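Local atomic coordinates of methionine-R-sulfoxide reductase (Neisseria meningitidis, PDB entry 3MMH), a protein that reduces the free R form of methionine sulfoxide back to methionine, as a GAF-domain oxidoreductase that probably relies on cysteine chemistry. Residues 4-15 against 42-50; 26-36 against 155-166. All blocks are in the same frame, centred on the assembly; numbering follows the deposited sequence. Where two conformers were deposited one is given.

Contact 1: 4-15 against 42-50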
loop_
_atom_site.group_PDB
_atom_site.type_symbol
_atom_site.label_atom_id
_atom_site.label_comp_id
_atom_site.label_asym_id
_atom_site.label_seq_id
_atom_site.Cartn_x
_atom_site.Cartn_y
_atom_site.Cartn_z
ATOM N N LEU A 4 -15.409 5.038 7.657
ATOM C CA LEU A 4 -15.835 3.683 7.744
ATOM C C LEU A 4 -16.424 3.329 9.055
ATOM O O LEU A 4 -16.028 3.856 10.091
ATOM C CB LEU A 4 -14.656 2.806 7.551
ATOM C CG LEU A 4 -13.820 2.966 6.341
ATOM C CD1 LEU A 4 -12.381 2.411 6.502
ATOM C CD2 LEU A 4 -14.521 2.320 5.176
ATOM N N HIS A 5 -17.391 2.418 9.033
ATOM C CA HIS A 5 -17.916 1.831 10.260
ATOM C C HIS A 5 -17.724 0.318 10.274
ATOM O O HIS A 5 -18.218 -0.389 9.394
ATOM C CB HIS A 5 -19.397 2.175 10.429
ATOM C CG HIS A 5 -20.261 1.698 9.303
ATOM N ND1 HIS A 5 -20.735 0.406 9.225
ATOM C CD2 HIS A 5 -20.737 2.340 8.210
ATOM C CE1 HIS A 5 -21.465 0.273 8.132
ATOM N NE2 HIS A 5 -21.482 1.431 7.498
ATOM N N PHE A 6 -17.005 -0.173 11.278
ATOM C CA PHE A 6 -17.042 -1.587 11.628
ATOM C C PHE A 6 -17.612 -1.794 13.028
ATOM O O PHE A 6 -16.968 -1.468 14.025
ATOM C CB PHE A 6 -15.644 -2.200 11.535
ATOM C CG PHE A 6 -14.731 -1.485 10.581
ATOM C CD1 PHE A 6 -14.519 -1.977 9.304
ATOM C CD2 PHE A 6 -14.085 -0.320 10.960
ATOM C CE1 PHE A 6 -13.679 -1.320 8.423
ATOM C CE2 PHE A 6 -13.245 0.341 10.085
ATOM C CZ PHE A 6 -13.042 -0.161 8.814
ATOM N N SER A 7 -18.825 -2.334 13.094
ATOM C CA SER A 7 -19.376 -2.826 14.351
ATOM C C SER A 7 -19.210 -4.339 14.455
ATOM O O SER A 7 -18.788 -4.858 15.489
ATOM C CB SER A 7 -20.857 -2.457 14.462
ATOM O OG SER A 7 -21.584 -2.925 13.339
ATOM N N ALA A 8 -19.545 -5.043 13.378
ATOM C CA ALA A 8 -19.832 -6.470 13.454
ATOM C C ALA A 8 -18.701 -7.207 14.164
ATOM O O ALA A 8 -17.529 -6.859 14.013
ATOM C CB ALA A 8 -20.037 -7.039 12.058
ATOM N N SER A 9 -19.060 -8.225 14.939
ATOM C CA SER A 9 -18.089 -9.035 15.642
ATOM C C SER A 9 -17.911 -10.436 15.102
ATOM O O SER A 9 -17.063 -11.169 15.571
ATOM C CB SER A 9 -18.506 -9.118 17.124
ATOM O OG SER A 9 -19.827 -9.704 17.232
ATOM N N ASP A 10 -18.697 -10.801 14.090
ATOM C CA ASP A 10 -18.613 -12.066 13.389
ATOM C C ASP A 10 -18.099 -11.808 11.999
ATOM O O ASP A 10 -18.492 -10.851 11.322
ATOM C CB ASP A 10 -20.051 -12.645 13.280
ATOM C CG ASP A 10 -20.168 -13.814 12.371
ATOM O OD1 ASP A 10 -19.616 -14.877 12.768
ATOM O OD2 ASP A 10 -20.649 -13.637 11.231
ATOM N N LYS A 11 -17.221 -12.716 11.529
ATOM C CA LYS A 11 -16.579 -12.563 10.247
ATOM C C LYS A 11 -17.534 -12.299 9.111
ATOM O O LYS A 11 -17.387 -11.373 8.313
ATOM C CB LYS A 11 -15.678 -13.794 9.981
ATOM C CG LYS A 11 -14.891 -13.710 8.672
ATOM C CD LYS A 11 -14.456 -15.109 8.141
ATOM C CE LYS A 11 -13.561 -15.875 9.047
ATOM N NZ LYS A 11 -13.151 -17.109 8.368
ATOM N N ALA A 12 -18.523 -13.196 8.923
ATOM C CA ALA A 12 -19.472 -13.072 7.812
ATOM C C ALA A 12 -20.247 -11.748 7.919
ATOM O O ALA A 12 -20.406 -11.044 6.900
ATOM C CB ALA A 12 -20.397 -14.289 7.762
ATOM N N ALA A 13 -20.716 -11.405 9.106
ATOM C CA ALA A 13 -21.440 -10.173 9.280
ATOM C C ALA A 13 -20.548 -8.985 8.920
ATOM O O ALA A 13 -21.021 -7.988 8.387
ATOM C CB ALA A 13 -21.990 -10.071 10.718
ATOM N N LEU A 14 -19.246 -9.048 9.275
ATOM C CA LEU A 14 -18.357 -7.941 8.974
ATOM C C LEU A 14 -18.157 -7.778 7.472
ATOM O O LEU A 14 -18.154 -6.669 6.963
ATOM C CB LEU A 14 -17.030 -8.088 9.737
ATOM C CG LEU A 14 -16.074 -6.890 9.615
ATOM C CD1 LEU A 14 -16.650 -5.631 10.136
ATOM C CD2 LEU A 14 -14.752 -7.222 10.319
ATOM N N TYR A 15 -18.009 -8.874 6.735
ATOM C CA TYR A 15 -17.956 -8.748 5.280
ATOM C C TYR A 15 -19.190 -8.074 4.775
ATOM O O TYR A 15 -19.138 -7.243 3.869
ATOM C CB TYR A 15 -17.808 -10.124 4.611
ATOM C CG TYR A 15 -16.396 -10.666 4.550
ATOM C CD1 TYR A 15 -15.481 -10.052 3.698
ATOM C CD2 TYR A 15 -16.005 -11.787 5.225
ATOM C CE1 TYR A 15 -14.212 -10.581 3.542
ATOM C CE2 TYR A 15 -14.730 -12.329 5.076
ATOM C CZ TYR A 15 -13.832 -11.705 4.233
ATOM O OH TYR A 15 -12.582 -12.223 4.016
ATOM N N VAL A 42 -8.832 -0.781 3.947
ATOM C CA VAL A 42 -10.118 -1.135 4.570
ATOM C C VAL A 42 -10.082 -2.572 5.123
ATOM O O VAL A 42 -10.486 -2.822 6.266
ATOM C CB VAL A 42 -11.297 -0.919 3.664
ATOM C CG1 VAL A 42 -12.581 -1.369 4.351
ATOM C CG2 VAL A 42 -11.448 0.524 3.287
ATOM N N LEU A 43 -9.551 -3.485 4.300
ATOM C CA LEU A 43 -9.475 -4.868 4.770
ATOM C C LEU A 43 -8.565 -5.026 5.982
ATOM O O LEU A 43 -8.881 -5.737 6.933
ATOM C CB LEU A 43 -9.044 -5.774 3.643
ATOM C CG LEU A 43 -10.024 -5.951 2.484
ATOM C CD1 LEU A 43 -9.328 -6.702 1.340
ATOM C CD2 LEU A 43 -11.301 -6.661 2.925
ATOM N N LYS A 44 -7.407 -4.327 5.951
ATOM C CA LYS A 44 -6.496 -4.408 7.088
ATOM C C LYS A 44 -7.121 -3.885 8.347
ATOM O O LYS A 44 -7.020 -4.479 9.431
ATOM C CB LYS A 44 -5.226 -3.635 6.786
ATOM C CG LYS A 44 -4.093 -3.812 7.785
ATOM C CD LYS A 44 -3.345 -5.197 7.669
ATOM C CE LYS A 44 -2.069 -5.300 8.428
ATOM N NZ LYS A 44 -2.189 -5.736 9.769
ATOM N N GLU A 45 -7.806 -2.738 8.275
ATOM C CA GLU A 45 -8.434 -2.118 9.443
ATOM C C GLU A 45 -9.580 -3.044 9.954
ATOM O O GLU A 45 -9.719 -3.263 11.161
ATOM C CB GLU A 45 -8.965 -0.698 9.159
ATOM C CG GLU A 45 -9.512 -0.076 10.353
ATOM C CD GLU A 45 -9.882 1.376 10.288
ATOM O OE1 GLU A 45 -9.853 1.956 9.234
ATOM O OE2 GLU A 45 -10.232 1.963 11.340
ATOM N N ALA A 46 -10.411 -3.542 9.067
ATOM C CA ALA A 46 -11.591 -4.293 9.431
ATOM C C ALA A 46 -11.203 -5.651 10.021
ATOM O O ALA A 46 -11.720 -6.063 11.062
ATOM C CB ALA A 46 -12.506 -4.481 8.226
ATOM N N PHE A 47 -10.323 -6.377 9.328
ATOM C CA PHE A 47 -10.071 -7.795 9.714
ATOM C C PHE A 47 -8.741 -7.994 10.455
ATOM O O PHE A 47 -8.590 -8.977 11.162
ATOM C CB PHE A 47 -10.068 -8.689 8.455
ATOM C CG PHE A 47 -11.426 -8.801 7.840
ATOM C CD1 PHE A 47 -12.300 -9.753 8.310
ATOM C CD2 PHE A 47 -11.839 -7.977 6.805
ATOM C CE1 PHE A 47 -13.587 -9.893 7.774
ATOM C CE2 PHE A 47 -13.108 -8.101 6.326
ATOM C CZ PHE A 47 -13.961 -9.043 6.794
ATOM N N GLY A 48 -7.793 -7.057 10.338
ATOM C CA GLY A 48 -6.578 -7.176 11.100
ATOM C C GLY A 48 -5.680 -8.288 10.674
ATOM O O GLY A 48 -4.766 -8.687 11.434
ATOM N N TRP A 49 -5.806 -8.820 9.463
ATOM C CA TRP A 49 -4.957 -9.865 8.983
ATOM C C TRP A 49 -3.529 -9.399 9.013
ATOM O O TRP A 49 -3.206 -8.249 8.840
ATOM C CB TRP A 49 -5.349 -10.262 7.547
ATOM C CG TRP A 49 -6.716 -10.837 7.400
ATOM C CD1 TRP A 49 -7.322 -11.735 8.235
ATOM C CD2 TRP A 49 -7.660 -10.522 6.403
ATOM N NE1 TRP A 49 -8.579 -12.049 7.791
ATOM C CE2 TRP A 49 -8.801 -11.340 6.652
ATOM C CE3 TRP A 49 -7.689 -9.705 5.302
ATOM C CZ2 TRP A 49 -9.925 -11.317 5.814
ATOM C CZ3 TRP A 49 -8.811 -9.704 4.487
ATOM C CH2 TRP A 49 -9.936 -10.497 4.732
ATOM N N PHE A 50 -2.614 -10.350 9.140
ATOM C CA PHE A 50 -1.172 -10.100 9.127
ATOM C C PHE A 50 -0.712 -9.387 7.838
ATOM O O PHE A 50 0.128 -8.460 7.918
ATOM C CB PHE A 50 -0.448 -11.454 9.229
ATOM C CG PHE A 50 1.032 -11.379 9.241
ATOM C CD1 PHE A 50 1.734 -10.801 10.306
ATOM C CD2 PHE A 50 1.748 -11.933 8.195
ATOM C CE1 PHE A 50 3.127 -10.705 10.295
ATOM C CE2 PHE A 50 3.138 -11.860 8.191
ATOM C CZ PHE A 50 3.772 -11.359 9.286
HETATM O O HOH W 1 -12.978 3.372 11.537
#

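Contact 2: 26-36 against 155-166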
loop_
_atom_site.group_PDB
_atom_site.type_symbol
_atom_site.label_atom_id
_atom_site.label_comp_id
_atom_site.label_asym_id
_atom_site.label_seq_id
_atom_site.Cartn_x
_atom_site.Cartn_y
_atom_site.Cartn_z
ATOM N N VAL A 26 -14.363 2.955 -3.660
ATOM C CA VAL A 26 -13.726 2.770 -4.938
ATOM C C VAL A 26 -14.515 3.299 -6.100
ATOM O O VAL A 26 -13.981 3.537 -7.169
ATOM C CB VAL A 26 -13.207 1.334 -5.160
ATOM C CG1 VAL A 26 -12.220 0.920 -4.076
ATOM C CG2 VAL A 26 -14.296 0.366 -5.325
ATOM N N ALA A 27 -15.823 3.523 -5.890
ATOM C CA ALA A 27 -16.670 4.108 -6.887
ATOM C C ALA A 27 -16.253 5.539 -7.230
ATOM O O ALA A 27 -16.506 6.021 -8.319
ATOM C CB ALA A 27 -18.129 4.093 -6.455
ATOM N N ASP A 28 -15.592 6.200 -6.285
ATOM C CA ASP A 28 -15.375 7.639 -6.371
ATOM C C ASP A 28 -13.942 7.962 -6.783
ATOM O O ASP A 28 -13.477 9.087 -6.596
ATOM C CB ASP A 28 -15.690 8.301 -5.029
ATOM C CG ASP A 28 -17.154 8.190 -4.652
ATOM O OD1 ASP A 28 -17.981 7.918 -5.548
ATOM O OD2 ASP A 28 -17.479 8.376 -3.460
ATOM N N GLU A 29 -13.244 6.979 -7.342
ATOM C CA GLU A 29 -11.876 7.203 -7.882
ATOM C C GLU A 29 -11.692 6.285 -9.067
ATOM O O GLU A 29 -12.247 5.182 -9.087
ATOM C CB GLU A 29 -10.869 6.934 -6.787
ATOM C CG GLU A 29 -9.402 7.011 -7.177
ATOM C CD GLU A 29 -9.025 8.341 -7.819
ATOM O OE1 GLU A 29 -9.161 9.404 -7.160
ATOM O OE2 GLU A 29 -8.652 8.334 -9.020
ATOM N N THR A 30 -10.992 6.766 -10.071
ATOM C CA THR A 30 -10.701 5.940 -11.238
ATOM C C THR A 30 -9.299 5.329 -11.226
ATOM O O THR A 30 -9.050 4.361 -11.940
ATOM C CB THR A 30 -10.884 6.759 -12.554
ATOM O OG1 THR A 30 -10.067 7.905 -12.479
ATOM C CG2 THR A 30 -12.336 7.138 -12.690
ATOM N N ASP A 31 -8.352 5.942 -10.505
ATOM C CA ASP A 31 -6.982 5.426 -10.499
ATOM C C ASP A 31 -6.961 4.037 -9.827
ATOM O O ASP A 31 -7.349 3.877 -8.672
ATOM C CB ASP A 31 -6.069 6.401 -9.792
ATOM C CG ASP A 31 -4.601 5.994 -9.892
ATOM O OD1 ASP A 31 -3.947 6.368 -10.885
ATOM O OD2 ASP A 31 -4.123 5.231 -9.029
ATOM N N TRP A 32 -6.439 3.075 -10.585
ATOM C CA TRP A 32 -6.446 1.655 -10.150
ATOM C C TRP A 32 -5.603 1.460 -8.906
ATOM O O TRP A 32 -6.040 0.839 -7.942
ATOM C CB TRP A 32 -5.966 0.811 -11.361
ATOM C CG TRP A 32 -5.835 -0.659 -11.147
ATOM C CD1 TRP A 32 -4.797 -1.417 -11.506
ATOM C CD2 TRP A 32 -6.860 -1.586 -10.670
ATOM N NE1 TRP A 32 -5.057 -2.767 -11.301
ATOM C CE2 TRP A 32 -6.309 -2.877 -10.791
ATOM C CE3 TRP A 32 -8.155 -1.436 -10.148
ATOM C CZ2 TRP A 32 -7.011 -4.047 -10.463
ATOM C CZ3 TRP A 32 -8.812 -2.524 -9.843
ATOM C CH2 TRP A 32 -8.262 -3.837 -9.987
ATOM N N VAL A 33 -4.372 1.976 -8.913
ATOM C CA VAL A 33 -3.504 1.795 -7.767
ATOM C C VAL A 33 -4.078 2.453 -6.493
ATOM O O VAL A 33 -4.029 1.851 -5.427
ATOM C CB VAL A 33 -2.062 2.323 -8.073
ATOM C CG1 VAL A 33 -1.217 2.446 -6.846
ATOM C CG2 VAL A 33 -1.409 1.351 -9.102
ATOM N N ALA A 34 -4.668 3.654 -6.624
ATOM C CA ALA A 34 -5.292 4.296 -5.485
ATOM C C ALA A 34 -6.394 3.417 -4.904
ATOM O O ALA A 34 -6.540 3.252 -3.691
ATOM C CB ALA A 34 -5.840 5.692 -5.836
ATOM N N ASN A 35 -7.214 2.832 -5.774
ATOM C CA ASN A 35 -8.300 1.975 -5.371
ATOM C C ASN A 35 -7.825 0.700 -4.686
ATOM O O ASN A 35 -8.388 0.262 -3.687
ATOM C CB ASN A 35 -9.268 1.696 -6.484
ATOM C CG ASN A 35 -10.223 2.847 -6.762
ATOM O OD1 ASN A 35 -10.514 3.607 -5.869
ATOM N ND2 ASN A 35 -10.710 2.916 -8.023
ATOM N N LEU A 36 -6.769 0.100 -5.224
ATOM C CA LEU A 36 -6.180 -1.075 -4.576
ATOM C C LEU A 36 -5.647 -0.717 -3.216
ATOM O O LEU A 36 -5.780 -1.464 -2.233
ATOM C CB LEU A 36 -5.071 -1.694 -5.450
ATOM C CG LEU A 36 -5.590 -2.299 -6.783
ATOM C CD1 LEU A 36 -4.367 -2.783 -7.589
ATOM C CD2 LEU A 36 -6.668 -3.347 -6.615
ATOM N N ILE A 155 -16.146 -6.549 -7.733
ATOM C CA ILE A 155 -16.218 -5.109 -7.548
ATOM C C ILE A 155 -14.983 -4.421 -8.091
ATOM O O ILE A 155 -15.039 -3.436 -8.823
ATOM C CB ILE A 155 -16.429 -4.777 -6.046
ATOM C CG1 ILE A 155 -17.839 -5.161 -5.594
ATOM C CG2 ILE A 155 -16.109 -3.325 -5.709
ATOM C CD1 ILE A 155 -18.008 -5.222 -4.034
ATOM N N LEU A 156 -13.795 -4.988 -7.800
ATOM C CA LEU A 156 -12.538 -4.417 -8.220
ATOM C C LEU A 156 -12.354 -4.535 -9.730
ATOM O O LEU A 156 -11.872 -3.589 -10.372
ATOM C CB LEU A 156 -11.391 -5.006 -7.460
ATOM C CG LEU A 156 -11.346 -4.708 -5.977
ATOM C CD1 LEU A 156 -10.239 -5.520 -5.319
ATOM C CD2 LEU A 156 -11.097 -3.194 -5.752
ATOM N N GLU A 157 -12.738 -5.657 -10.315
ATOM C CA GLU A 157 -12.660 -5.816 -11.738
ATOM C C GLU A 157 -13.364 -4.685 -12.471
ATOM O O GLU A 157 -12.911 -4.175 -13.517
ATOM C CB GLU A 157 -13.199 -7.194 -12.184
ATOM C CG GLU A 157 -12.320 -8.355 -11.801
ATOM C CD GLU A 157 -13.021 -9.714 -11.876
ATOM O OE1 GLU A 157 -14.258 -9.782 -12.091
ATOM O OE2 GLU A 157 -12.304 -10.688 -11.683
ATOM N N LYS A 158 -14.543 -4.320 -11.986
ATOM C CA LYS A 158 -15.298 -3.213 -12.603
ATOM C C LYS A 158 -14.534 -1.908 -12.506
ATOM O O LYS A 158 -14.582 -1.089 -13.418
ATOM C CB LYS A 158 -16.714 -3.087 -12.053
ATOM C CG LYS A 158 -17.509 -4.403 -12.401
ATOM C CD LYS A 158 -18.860 -4.418 -11.795
ATOM C CE LYS A 158 -19.522 -5.749 -12.125
ATOM N NZ LYS A 158 -18.801 -6.826 -11.331
ATOM N N ARG A 159 -13.839 -1.684 -11.400
ATOM C CA ARG A 159 -12.997 -0.476 -11.281
ATOM C C ARG A 159 -11.800 -0.514 -12.194
ATOM O O ARG A 159 -11.371 0.537 -12.691
ATOM C CB ARG A 159 -12.557 -0.217 -9.819
ATOM C CG ARG A 159 -13.729 -0.058 -8.863
ATOM C CD ARG A 159 -14.835 0.833 -9.336
ATOM N NE ARG A 159 -14.387 2.197 -9.626
ATOM C CZ ARG A 159 -14.956 2.980 -10.501
ATOM N NH1 ARG A 159 -15.926 2.526 -11.287
ATOM N NH2 ARG A 159 -14.472 4.236 -10.636
ATOM N N PHE A 160 -11.236 -1.690 -12.452
ATOM C CA PHE A 160 -10.121 -1.821 -13.407
ATOM C C PHE A 160 -10.603 -1.373 -14.769
ATOM O O PHE A 160 -9.990 -0.595 -15.494
ATOM C CB PHE A 160 -9.540 -3.226 -13.432
ATOM C CG PHE A 160 -8.482 -3.388 -14.452
ATOM C CD1 PHE A 160 -7.227 -2.885 -14.270
ATOM C CD2 PHE A 160 -8.777 -3.988 -15.657
ATOM C CE1 PHE A 160 -6.284 -3.004 -15.238
ATOM C CE2 PHE A 160 -7.753 -4.130 -16.668
ATOM C CZ PHE A 160 -6.530 -3.629 -16.388
ATOM N N GLU A 161 -11.743 -1.907 -15.210
ATOM C CA GLU A 161 -12.273 -1.484 -16.477
ATOM C C GLU A 161 -12.589 0.017 -16.529
ATOM O O GLU A 161 -12.334 0.691 -17.522
ATOM C CB GLU A 161 -13.500 -2.318 -16.783
ATOM C CG GLU A 161 -13.320 -3.829 -16.942
ATOM C CD GLU A 161 -12.278 -4.174 -17.965
ATOM O OE1 GLU A 161 -11.941 -3.340 -18.875
ATOM O OE2 GLU A 161 -11.797 -5.296 -17.833
ATOM N N ALA A 162 -13.109 0.561 -15.447
ATOM C CA ALA A 162 -13.388 2.017 -15.400
ATOM C C ALA A 162 -12.133 2.810 -15.486
ATOM O O ALA A 162 -12.101 3.837 -16.151
ATOM C CB ALA A 162 -14.126 2.387 -14.101
ATOM N N SER A 163 -10.990 2.271 -14.995
ATOM C CA SER A 163 -9.709 2.985 -15.031
ATOM C C SER A 163 -9.285 3.135 -16.498
ATOM O O SER A 163 -8.642 4.129 -16.835
ATOM C CB SER A 163 -8.635 2.272 -14.210
ATOM O OG SER A 163 -8.065 1.149 -14.865
ATOM N N ARG A 164 -9.625 2.205 -17.339
ATOM C CA ARG A 164 -9.248 2.231 -18.752
ATOM C C ARG A 164 -10.066 3.168 -19.556
ATOM O O ARG A 164 -9.629 3.674 -20.607
ATOM C CB ARG A 164 -9.298 0.842 -19.353
ATOM C CG ARG A 164 -8.467 -0.179 -18.618
ATOM C CD ARG A 164 -8.704 -1.555 -19.192
ATOM N NE ARG A 164 -8.259 -1.743 -20.564
ATOM C CZ ARG A 164 -8.340 -2.917 -21.183
ATOM N NH1 ARG A 164 -8.898 -3.975 -20.599
ATOM N NH2 ARG A 164 -7.901 -3.019 -22.423
ATOM N N GLN A 165 -11.296 3.467 -19.105
ATOM C CA GLN A 165 -12.214 4.335 -19.797
ATOM C C GLN A 165 -12.233 5.733 -19.229
ATOM O O GLN A 165 -12.935 6.622 -19.759
ATOM C CB GLN A 165 -13.620 3.758 -19.779
ATOM C CG GLN A 165 -13.671 2.387 -20.463
ATOM C CD GLN A 165 -13.156 2.387 -21.865
ATOM O OE1 GLN A 165 -13.385 3.278 -22.650
ATOM N NE2 GLN A 165 -12.438 1.354 -22.223
ATOM N N ALA A 166 -11.478 5.993 -18.169
ATOM C CA ALA A 166 -11.483 7.293 -17.523
ATOM C C ALA A 166 -10.683 8.312 -18.308
ATOM O O ALA A 166 -9.654 7.965 -18.841
ATOM C CB ALA A 166 -10.885 7.167 -16.137
#

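Contact 1: 4-15 against 42-50
F47 presents both faces of its ring to neighbours. Over one face lies the methyl CD2 of L14, 4.0 Å from the ring centroid and 17° off the normal, a CH-pi contact; the ring of W49 and the hydroxyl of Y15 lie on the opposite side. The outermost carbon of F47 also points into the Y15 ring: CZ stands 3.4 Å above the centre of that ring's plane, and the two planes meet obliquely, at 39°. Leucine suits position 14 because its branch ends in slim methyls: CG anti to the backbone N (chi1 -173°) carries that branch toward helix 32-47, where CD2 serves both the F47 ring and A46 O, the latter at 3.3 Å. Y15 continues past F47 until its OH lies at the edge of the W49 indole, in its plane, 3.2 Å from CH2; the same hydroxyl is hydrogen-bonded to D145, so this buried polar atom is satisfied. The contact joins the first two helices of the chain, 11-27 and 32-47, which run roughly antiparallel on the helical side of the GAF domain. D10 caps the first turn of helix 11-27, its OD2 accepting from A13 N, while G48, with positive phi, lets the chain leave helix 32-47 toward W49. Ahead of the cap, the N-terminal arm lies along helix 32-47. Alanine's short side chain lets the F6 ring come down close to that helix, F6 CE1 3.4 Å from A46 CB, and F6 CE2 and CZ rest against the carboxylate of E45, CE2 3.5 Å from CD. E45 also belongs to a magnesium site with A41. L4 lays CD1 on V42 CG2, and a water bridges E45 OE2 to L4 O, weakly at the L4 end.

Contact 2: 26-36 against 155-166
Bends at chi2 and chi3 fold the R159 chain back toward the turn between helices 11-27 and 32-47, while W32, its CG anti to the backbone N (chi1 178°), swings its indole across to helix 143-165. Arginine suits the first place because a long chain can pack and donate together: CG lies on V26 CG2, NE gives a weak bond to V26 O, and NH2 reaches E29 O at 2.9 Å in a nearly straight bond (177°). That carbonyl also accepts from N35 ND2, 2.9 Å away; the two donors approach from opposite faces of the carbonyl plane, which pins the turn from both sides. The flat indole of W32 is wide enough to cover F160: F160 CB sits over the six-membered ring, 3.7 Å from its centroid, and the F160 ring turns its edge to the five-membered ring in a T-shaped pair with planes at 66°. L36 CD1 lies over the other indole face. Near the C-terminus, T30 O comes to 3.1 Å from CB of the small S163, and A166 CB rests on T30. E29 meanwhile reaches R77 and T76 of the second subunit. T30, N35 and R159 belong to a magnesium site, and the whole joins the helix 11-27 to 32-47 turn to the C-terminal helix, part of the helical layer packed against the antiparallel sheet of a GAF domain.

In the fold
Contacts 1 and 2 share helices 11-27 and 32-47 but use different ends of them: contact 1 joins the start of the first helix to the end of the second, while contact 2 holds the turn between them against helix 143-165. Their centres lie 22 Å apart, and their nearest atoms about 7 Å, without touching. Helix 143-165 also reaches contact 1, where D145 meets K11 and Y15. Both contacts touch the second subunit. Neither includes a residue of the pocket that holds methionine sulfoxide; the L36 side chain in contact 2 stays about 14 Å from that ligand, whereas 42-50 runs into strand 51-58, which begins with the pocket residue W51.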